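Local atomic coordinates of glycosyl hydrolase, BNR repeat (Ralstonia eutropha, PDB entry 3B7F), a protein that is of unknown function but folds as a seven-bladed beta-propeller with BNR repeats and is tentatively classed as a glycosyl hydrolase. Residues Gln336-Ala348 and Val356-Ser368. Sequence-based numbering, arbitrary orientation.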
# COMPACT_ATOMS: atom_id res chain seq x y z
N GLN A 336 0.16 -22.96 14.70
CA GLN A 336 -0.33 -23.66 13.49
C GLN A 336 -1.34 -22.76 12.72
O GLN A 336 -2.42 -23.20 12.34
CB GLN A 336 -0.86 -25.07 13.81
CG GLN A 336 0.26 -26.19 14.05
CD GLN A 336 0.98 -26.69 12.75
OE1 GLN A 336 0.68 -26.26 11.62
NE2 GLN A 336 1.92 -27.60 12.93
N ALA A 337 -0.96 -21.50 12.55
CA ALA A 337 -1.75 -20.48 11.85
C ALA A 337 -0.82 -19.76 10.86
O ALA A 337 -0.03 -18.88 11.24
CB ALA A 337 -2.35 -19.55 12.82
N TRP A 338 -0.93 -20.16 9.59
CA TRP A 338 -0.01 -19.75 8.53
C TRP A 338 -0.66 -18.66 7.71
O TRP A 338 -1.16 -18.88 6.61
CB TRP A 338 0.41 -20.96 7.70
CG TRP A 338 0.87 -22.04 8.58
CD1 TRP A 338 0.09 -22.98 9.19
CD2 TRP A 338 2.19 -22.30 8.99
NE1 TRP A 338 0.84 -23.79 9.95
CE2 TRP A 338 2.14 -23.39 9.87
CE3 TRP A 338 3.42 -21.72 8.70
CZ2 TRP A 338 3.27 -23.91 10.47
CZ3 TRP A 338 4.55 -22.24 9.28
CH2 TRP A 338 4.47 -23.32 10.16
N LEU A 339 -0.57 -17.46 8.28
CA LEU A 339 -1.16 -16.25 7.74
C LEU A 339 -0.22 -15.42 6.86
O LEU A 339 0.91 -15.12 7.23
CB LEU A 339 -1.72 -15.38 8.89
CG LEU A 339 -3.10 -15.72 9.47
CD1 LEU A 339 -3.30 -17.11 9.85
CD2 LEU A 339 -3.39 -14.80 10.69
N THR A 340 -0.75 -15.05 5.69
CA THR A 340 -0.09 -14.18 4.75
C THR A 340 -0.86 -12.85 4.73
O THR A 340 -2.07 -12.85 4.64
CB THR A 340 -0.01 -14.84 3.37
OG1 THR A 340 0.70 -16.08 3.52
CG2 THR A 340 0.69 -13.95 2.34
N VAL A 341 -0.15 -11.75 4.87
CA VAL A 341 -0.74 -10.39 4.84
C VAL A 341 0.02 -9.65 3.73
O VAL A 341 1.22 -9.48 3.81
CB VAL A 341 -0.66 -9.70 6.22
CG1 VAL A 341 -1.20 -8.21 6.20
CG2 VAL A 341 -1.42 -10.52 7.23
N LYS A 342 -0.69 -9.30 2.65
CA LYS A 342 -0.08 -8.66 1.48
C LYS A 342 0.15 -7.15 1.75
O LYS A 342 -0.30 -6.62 2.79
CB LYS A 342 -0.93 -8.92 0.22
CG LYS A 342 -0.83 -10.34 -0.39
CD LYS A 342 -1.96 -10.51 -1.42
CE LYS A 342 -1.61 -11.38 -2.64
NZ LYS A 342 -1.22 -12.75 -2.38
N ARG A 343 0.87 -6.49 0.83
CA ARG A 343 1.32 -5.07 0.95
C ARG A 343 0.30 -4.05 1.29
O ARG A 343 0.60 -3.12 2.03
CB ARG A 343 1.79 -4.50 -0.37
CG ARG A 343 2.88 -5.08 -0.98
CD ARG A 343 2.77 -4.88 -2.48
NE ARG A 343 3.59 -5.98 -2.94
CZ ARG A 343 4.80 -5.90 -3.43
NH1 ARG A 343 5.37 -4.76 -3.69
NH2 ARG A 343 5.42 -7.02 -3.73
N GLN A 344 -0.85 -4.14 0.61
CA GLN A 344 -1.95 -3.19 0.78
C GLN A 344 -2.98 -3.70 1.77
O GLN A 344 -3.99 -3.04 2.00
CB GLN A 344 -2.64 -2.94 -0.56
CG GLN A 344 -1.78 -2.26 -1.62
CD GLN A 344 -2.24 -2.59 -3.02
OE1 GLN A 344 -2.27 -3.77 -3.38
NE2 GLN A 344 -2.62 -1.57 -3.82
N ALA A 345 -2.72 -4.86 2.37
CA ALA A 345 -3.69 -5.49 3.28
C ALA A 345 -3.61 -5.08 4.78
O ALA A 345 -4.26 -5.73 5.61
CB ALA A 345 -3.64 -7.02 3.09
N MSE A 346 -2.82 -4.06 5.14
CA MSE A 346 -2.87 -3.45 6.48
C MSE A 346 -3.23 -1.99 6.31
O MSE A 346 -2.81 -1.37 5.35
CB MSE A 346 -1.55 -3.42 7.25
CG MSE A 346 -1.15 -4.69 7.85
SE MSE A 346 -0.07 -4.43 9.45
CE MSE A 346 1.31 -3.56 8.54
N THR A 347 -3.99 -1.46 7.27
CA THR A 347 -4.37 -0.06 7.29
C THR A 347 -4.62 0.36 8.73
O THR A 347 -4.71 -0.48 9.64
CB THR A 347 -5.64 0.20 6.44
OG1 THR A 347 -5.83 1.60 6.23
CG2 THR A 347 -6.88 -0.41 7.10
N ALA A 348 -4.72 1.66 8.92
CA ALA A 348 -4.96 2.21 10.23
C ALA A 348 -5.95 3.36 10.10
O ALA A 348 -6.05 3.95 9.03
CB ALA A 348 -3.61 2.65 10.90
N VAL A 356 -5.98 -0.36 14.12
CA VAL A 356 -5.15 -1.01 13.11
C VAL A 356 -5.89 -2.26 12.60
O VAL A 356 -6.61 -2.95 13.34
CB VAL A 356 -3.75 -1.36 13.67
CG1 VAL A 356 -2.82 -1.86 12.55
CG2 VAL A 356 -3.13 -0.15 14.37
N TYR A 357 -5.75 -2.55 11.33
CA TYR A 357 -6.53 -3.60 10.71
C TYR A 357 -5.71 -4.35 9.72
O TYR A 357 -4.84 -3.77 9.10
CB TYR A 357 -7.70 -2.96 9.93
CG TYR A 357 -8.50 -1.96 10.73
CD1 TYR A 357 -9.59 -2.37 11.50
CD2 TYR A 357 -8.14 -0.60 10.78
CE1 TYR A 357 -10.31 -1.45 12.30
CE2 TYR A 357 -8.85 0.29 11.57
CZ TYR A 357 -9.95 -0.14 12.31
OH TYR A 357 -10.68 0.75 13.10
N PHE A 358 -5.97 -5.63 9.55
CA PHE A 358 -5.32 -6.36 8.46
C PHE A 358 -6.19 -7.46 7.88
O PHE A 358 -7.07 -7.99 8.56
CB PHE A 358 -3.91 -6.87 8.84
CG PHE A 358 -3.87 -7.98 9.89
CD1 PHE A 358 -4.00 -9.32 9.53
CD2 PHE A 358 -3.62 -7.68 11.22
CE1 PHE A 358 -3.93 -10.33 10.48
CE2 PHE A 358 -3.59 -8.70 12.19
CZ PHE A 358 -3.73 -10.02 11.80
N GLY A 359 -5.92 -7.80 6.61
CA GLY A 359 -6.66 -8.82 5.87
C GLY A 359 -5.70 -9.87 5.39
O GLY A 359 -4.65 -9.55 4.86
N THR A 360 -6.10 -11.13 5.52
CA THR A 360 -5.26 -12.24 5.16
C THR A 360 -5.69 -12.88 3.84
O THR A 360 -6.81 -12.69 3.38
CB THR A 360 -5.25 -13.31 6.26
OG1 THR A 360 -6.50 -13.97 6.27
CG2 THR A 360 -4.96 -12.71 7.66
N THR A 361 -4.78 -13.64 3.22
CA THR A 361 -5.08 -14.35 1.98
C THR A 361 -6.10 -15.48 2.27
O THR A 361 -6.75 -15.95 1.36
CB THR A 361 -3.82 -14.91 1.35
OG1 THR A 361 -3.20 -15.84 2.26
CG2 THR A 361 -2.85 -13.73 0.95
N GLY A 362 -6.21 -15.91 3.53
CA GLY A 362 -7.20 -16.87 3.97
C GLY A 362 -8.59 -16.27 4.19
O GLY A 362 -9.51 -16.99 4.58
N GLY A 363 -8.74 -14.94 3.99
CA GLY A 363 -10.02 -14.27 4.06
C GLY A 363 -10.54 -13.75 5.37
O GLY A 363 -11.74 -13.56 5.50
N GLU A 364 -9.64 -13.48 6.31
CA GLU A 364 -9.99 -12.93 7.62
C GLU A 364 -9.61 -11.45 7.67
O GLU A 364 -8.61 -11.06 7.10
CB GLU A 364 -9.24 -13.66 8.72
CG GLU A 364 -9.74 -15.09 9.00
CD GLU A 364 -8.93 -15.81 10.06
OE1 GLU A 364 -7.71 -15.62 10.14
OE2 GLU A 364 -9.48 -16.62 10.79
N ILE A 365 -10.44 -10.65 8.34
CA ILE A 365 -10.15 -9.26 8.62
C ILE A 365 -10.03 -9.21 10.12
O ILE A 365 -11.00 -9.57 10.82
CB ILE A 365 -11.23 -8.27 8.20
CG1 ILE A 365 -11.39 -8.25 6.68
CG2 ILE A 365 -10.79 -6.87 8.66
CD1 ILE A 365 -10.30 -7.45 5.94
N TRP A 366 -8.83 -8.83 10.60
CA TRP A 366 -8.54 -8.67 12.03
C TRP A 366 -8.49 -7.19 12.36
O TRP A 366 -7.93 -6.43 11.59
CB TRP A 366 -7.24 -9.34 12.41
CG TRP A 366 -7.34 -10.84 12.30
CD1 TRP A 366 -7.16 -11.58 11.19
CD2 TRP A 366 -7.64 -11.76 13.35
NE1 TRP A 366 -7.31 -12.90 11.47
CE2 TRP A 366 -7.61 -13.05 12.80
CE3 TRP A 366 -7.94 -11.61 14.71
CZ2 TRP A 366 -7.89 -14.21 13.57
CZ3 TRP A 366 -8.19 -12.75 15.47
CH2 TRP A 366 -8.16 -14.04 14.90
N ALA A 367 -9.10 -6.80 13.47
CA ALA A 367 -9.21 -5.37 13.85
C ALA A 367 -8.73 -5.12 15.27
O ALA A 367 -8.90 -5.96 16.13
CB ALA A 367 -10.64 -4.88 13.72
N SER A 368 -8.06 -3.99 15.47
CA SER A 368 -7.64 -3.52 16.76
C SER A 368 -8.14 -2.10 16.91
O SER A 368 -8.03 -1.33 15.96
CB SER A 368 -6.14 -3.49 16.87
OG SER A 368 -5.77 -2.93 18.10
O HOH W 1 -3.47 -16.17 4.98
O HOH W 2 -3.50 -10.21 2.46
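Met346-Ala348 pairs with Val356-Phe358 as an antiparallel beta hairpin, the first two strands of a four-stranded blade in this seven-bladed beta-propeller; the segment before the hairpin continues the contact as a loop folded against Gly359-Thr361. Thr347 and Tyr357 form the hydrogen-bonded pair, with Tyr357 N to Thr347 O at 2.9 Å and Thr347 N to Tyr357 O at 3.1 Å. Two residues on, past the non-hydrogen-bonded pair Met346-Phe358, Gly359 N gives a 2.8 Å bond to Ala345 O, in the carbonyl plane. A type I turn, Lys342-Ala345, leads into this strand, and a water links the two segments, accepting from Lys342 N and donating to Gly359 O at 2.7 Å.

The side chains sort onto two faces. Selenomethionine Met346, Phe358, Ala348 and Val356 share one, where Met346 and Ala348 also pack on strand 282-285 of the preceding blade. Phe358 CB lies 3.7 Å from Met346 CG. With CG set between backbone N and carbonyl carbon (chi1 68°), the Phe358 ring lies beside Val341, whose CG2 meets CD1 at 3.7 Å. Trp366 CB sits over one face of that ring, toward its rim. On the other face of the sheet Thr347 CG2 rests against CB and CD2 of Tyr357, and both residues touch Leu25 of strand 24-29. Thr347 OG1, turned away from its own backbone N (chi1 -167°), hydrogen-bonds Ser390 N, while Tyr357 OH bonds Asp349.

At the far end, Thr361 N bonds Thr340 O at 3.2 Å, and a second water joins Thr340 N to Thr361 OG1, 2.8 Å from that hydroxyl.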